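PDB 6J31: kcn28 from Kitasatospora, which is a two-domain protein of the GT-B clan, built from two Rossmann-like halves and related in its C-terminal half to erythromycin biosynthesis protein CIII. Local coordinates for residues Ile125-Trp131 with Arg184-Val189. Sequence-based numbering, arbitrary orientation.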
loop_
_atom_site.group_PDB
_atom_site.type_symbol
_atom_site.label_atom_id
_atom_site.label_comp_id
_atom_site.label_asym_id
_atom_site.label_seq_id
_atom_site.Cartn_x
_atom_site.Cartn_y
_atom_site.Cartn_z
ATOM N N ILE A 125 1.991 17.593 5.010
ATOM C CA ILE A 125 1.010 16.884 4.191
ATOM C C ILE A 125 1.245 15.390 4.344
ATOM O O ILE A 125 2.346 14.903 4.063
ATOM C CB ILE A 125 1.090 17.279 2.707
ATOM C CG1 ILE A 125 0.965 18.790 2.535
ATOM C CG2 ILE A 125 0.022 16.539 1.904
ATOM C CD1 ILE A 125 1.322 19.261 1.155
ATOM N N GLN A 126 0.214 14.661 4.753
ATOM C CA GLN A 126 0.315 13.213 4.831
ATOM C C GLN A 126 0.201 12.597 3.441
ATOM O O GLN A 126 -0.589 13.051 2.608
ATOM C CB GLN A 126 -0.777 12.649 5.736
ATOM C CG GLN A 126 -0.741 11.141 5.892
ATOM C CD GLN A 126 -2.078 10.584 6.341
ATOM O OE1 GLN A 126 -3.057 10.619 5.593
ATOM N NE2 GLN A 126 -2.135 10.095 7.573
ATOM N N ILE A 127 1.011 11.573 3.189
ATOM C CA ILE A 127 0.942 10.776 1.969
ATOM C C ILE A 127 0.480 9.384 2.381
ATOM O O ILE A 127 1.250 8.616 2.968
ATOM C CB ILE A 127 2.292 10.722 1.239
ATOM C CG1 ILE A 127 2.893 12.123 1.111
ATOM C CG2 ILE A 127 2.131 10.094 -0.145
ATOM C CD1 ILE A 127 2.164 13.026 0.131
ATOM N N SER A 128 -0.781 9.056 2.092
ATOM C CA SER A 128 -1.356 7.786 2.526
ATOM C C SER A 128 -1.308 6.774 1.395
ATOM O O SER A 128 -1.912 7.015 0.338
ATOM C CB SER A 128 -2.792 7.978 2.992
ATOM O OG SER A 128 -3.377 6.724 3.296
ATOM N N PRO A 129 -0.627 5.635 1.564
ATOM C CA PRO A 129 -0.555 4.648 0.476
ATOM C C PRO A 129 -1.788 3.774 0.332
ATOM O O PRO A 129 -1.892 3.041 -0.662
ATOM C CB PRO A 129 0.661 3.803 0.871
ATOM C CG PRO A 129 0.636 3.833 2.364
ATOM C CD PRO A 129 0.181 5.231 2.728
ATOM N N THR A 130 -2.724 3.828 1.271
ATOM C CA THR A 130 -3.949 3.047 1.188
ATOM C C THR A 130 -5.086 3.917 1.713
ATOM O O THR A 130 -4.902 5.103 2.005
ATOM C CB THR A 130 -3.813 1.718 1.945
ATOM O OG1 THR A 130 -4.952 0.894 1.667
ATOM C CG2 THR A 130 -3.723 1.955 3.445
ATOM N N TRP A 131 -6.272 3.334 1.829
ATOM C CA TRP A 131 -7.419 4.114 2.263
ATOM C C TRP A 131 -7.252 4.579 3.707
ATOM O O TRP A 131 -6.530 3.972 4.503
ATOM C CB TRP A 131 -8.714 3.315 2.106
ATOM C CG TRP A 131 -8.700 1.895 2.608
ATOM C CD1 TRP A 131 -8.420 0.775 1.878
ATOM C CD2 TRP A 131 -9.016 1.437 3.933
ATOM N NE1 TRP A 131 -8.530 -0.346 2.664
ATOM C CE2 TRP A 131 -8.895 0.030 3.929
ATOM C CE3 TRP A 131 -9.383 2.078 5.122
ATOM C CZ2 TRP A 131 -9.125 -0.744 5.066
ATOM C CZ3 TRP A 131 -9.613 1.305 6.253
ATOM C CH2 TRP A 131 -9.482 -0.090 6.214
ATOM N N ARG A 184 -3.434 17.910 6.317
ATOM C CA ARG A 184 -3.704 17.732 4.900
ATOM C C ARG A 184 -3.232 16.341 4.521
ATOM O O ARG A 184 -2.231 15.855 5.053
ATOM C CB ARG A 184 -2.990 18.788 4.043
ATOM C CG ARG A 184 -3.561 20.182 4.185
ATOM C CD ARG A 184 -2.637 21.248 3.613
ATOM N NE ARG A 184 -3.079 22.589 3.986
ATOM C CZ ARG A 184 -4.113 23.212 3.429
ATOM N NH1 ARG A 184 -4.812 22.614 2.470
ATOM N NH2 ARG A 184 -4.453 24.432 3.828
ATOM N N SER A 185 -3.948 15.696 3.610
ATOM C CA SER A 185 -3.581 14.337 3.251
ATOM C C SER A 185 -3.823 14.096 1.775
ATOM O O SER A 185 -4.873 14.463 1.241
ATOM C CB SER A 185 -4.360 13.321 4.086
ATOM O OG SER A 185 -4.105 12.005 3.634
ATOM N N LEU A 186 -2.846 13.475 1.126
ATOM C CA LEU A 186 -2.987 12.986 -0.237
ATOM C C LEU A 186 -3.184 11.481 -0.138
ATOM O O LEU A 186 -2.266 10.755 0.260
ATOM C CB LEU A 186 -1.766 13.336 -1.086
ATOM C CG LEU A 186 -1.480 14.825 -1.284
ATOM C CD1 LEU A 186 -0.235 15.016 -2.125
ATOM C CD2 LEU A 186 -2.670 15.518 -1.917
ATOM N N VAL A 187 -4.388 11.020 -0.458
ATOM C CA VAL A 187 -4.730 9.606 -0.367
ATOM C C VAL A 187 -4.488 9.002 -1.743
ATOM O O VAL A 187 -5.194 9.316 -2.704
ATOM C CB VAL A 187 -6.178 9.404 0.094
ATOM C CG1 VAL A 187 -6.439 7.942 0.422
ATOM C CG2 VAL A 187 -6.481 10.288 1.294
ATOM N N LEU A 188 -3.506 8.113 -1.835
ATOM C CA LEU A 188 -3.045 7.606 -3.124
ATOM C C LEU A 188 -3.890 6.438 -3.611
ATOM O O LEU A 188 -3.365 5.458 -4.142
ATOM C CB LEU A 188 -1.579 7.208 -2.991
ATOM C CG LEU A 188 -0.608 8.379 -2.794
ATOM C CD1 LEU A 188 0.824 8.007 -3.169
ATOM C CD2 LEU A 188 -1.072 9.620 -3.552
ATOM N N VAL A 189 -5.203 6.505 -3.412
ATOM C CA VAL A 189 -6.141 5.512 -3.933
ATOM C C VAL A 189 -7.321 6.254 -4.544
ATOM O O VAL A 189 -7.592 7.412 -4.191
ATOM C CB VAL A 189 -6.615 4.532 -2.830
ATOM C CG1 VAL A 189 -5.440 3.950 -2.056
ATOM C CG2 VAL A 189 -7.573 5.216 -1.880
#
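Q126 and S128 are held to segment 184-189, whose strand 185-187 runs parallel to theirs, by four backbone hydrogen bonds. Q126 N donates to R184 O (2.7 Å) and Q126 O accepts from L186 N (172° at the hydrogen); S128 repeats the pattern with L186 O and L188 N. I125 and I127 turn their backbone bonds to strand 103-107, and S185 its own to R204 and T206, at strand 205-207. On one face the buried amide of Q126, its CG anti to the backbone N (chi1 -179°), runs out until OE1 takes the hydroxyl of S185 (OG to OE1 2.6 Å), 17° from the amide plane. The one-carbon side chain of S128 keeps OG near its own backbone, where it donates to T130 O (2.6 Å), tying the strand's end to the chain just beyond. Branched side chains suit the apolar other face: I127 CD1 lies beside L186 CD1 (3.8 Å), and I127 CG2 meets L188 CD1. Helix 382-391 packs on L186 and I125. Past the strand, V189 CG1 packs on T130 CA (3.7 Å); T130 OG1 hydrogen-bonds D326 OD2, and T130 also touches the bound BG9. Both buried serine hydroxyls are thus satisfied locally, while the C-terminal end of strand 124-128 leads into the ligand pocket.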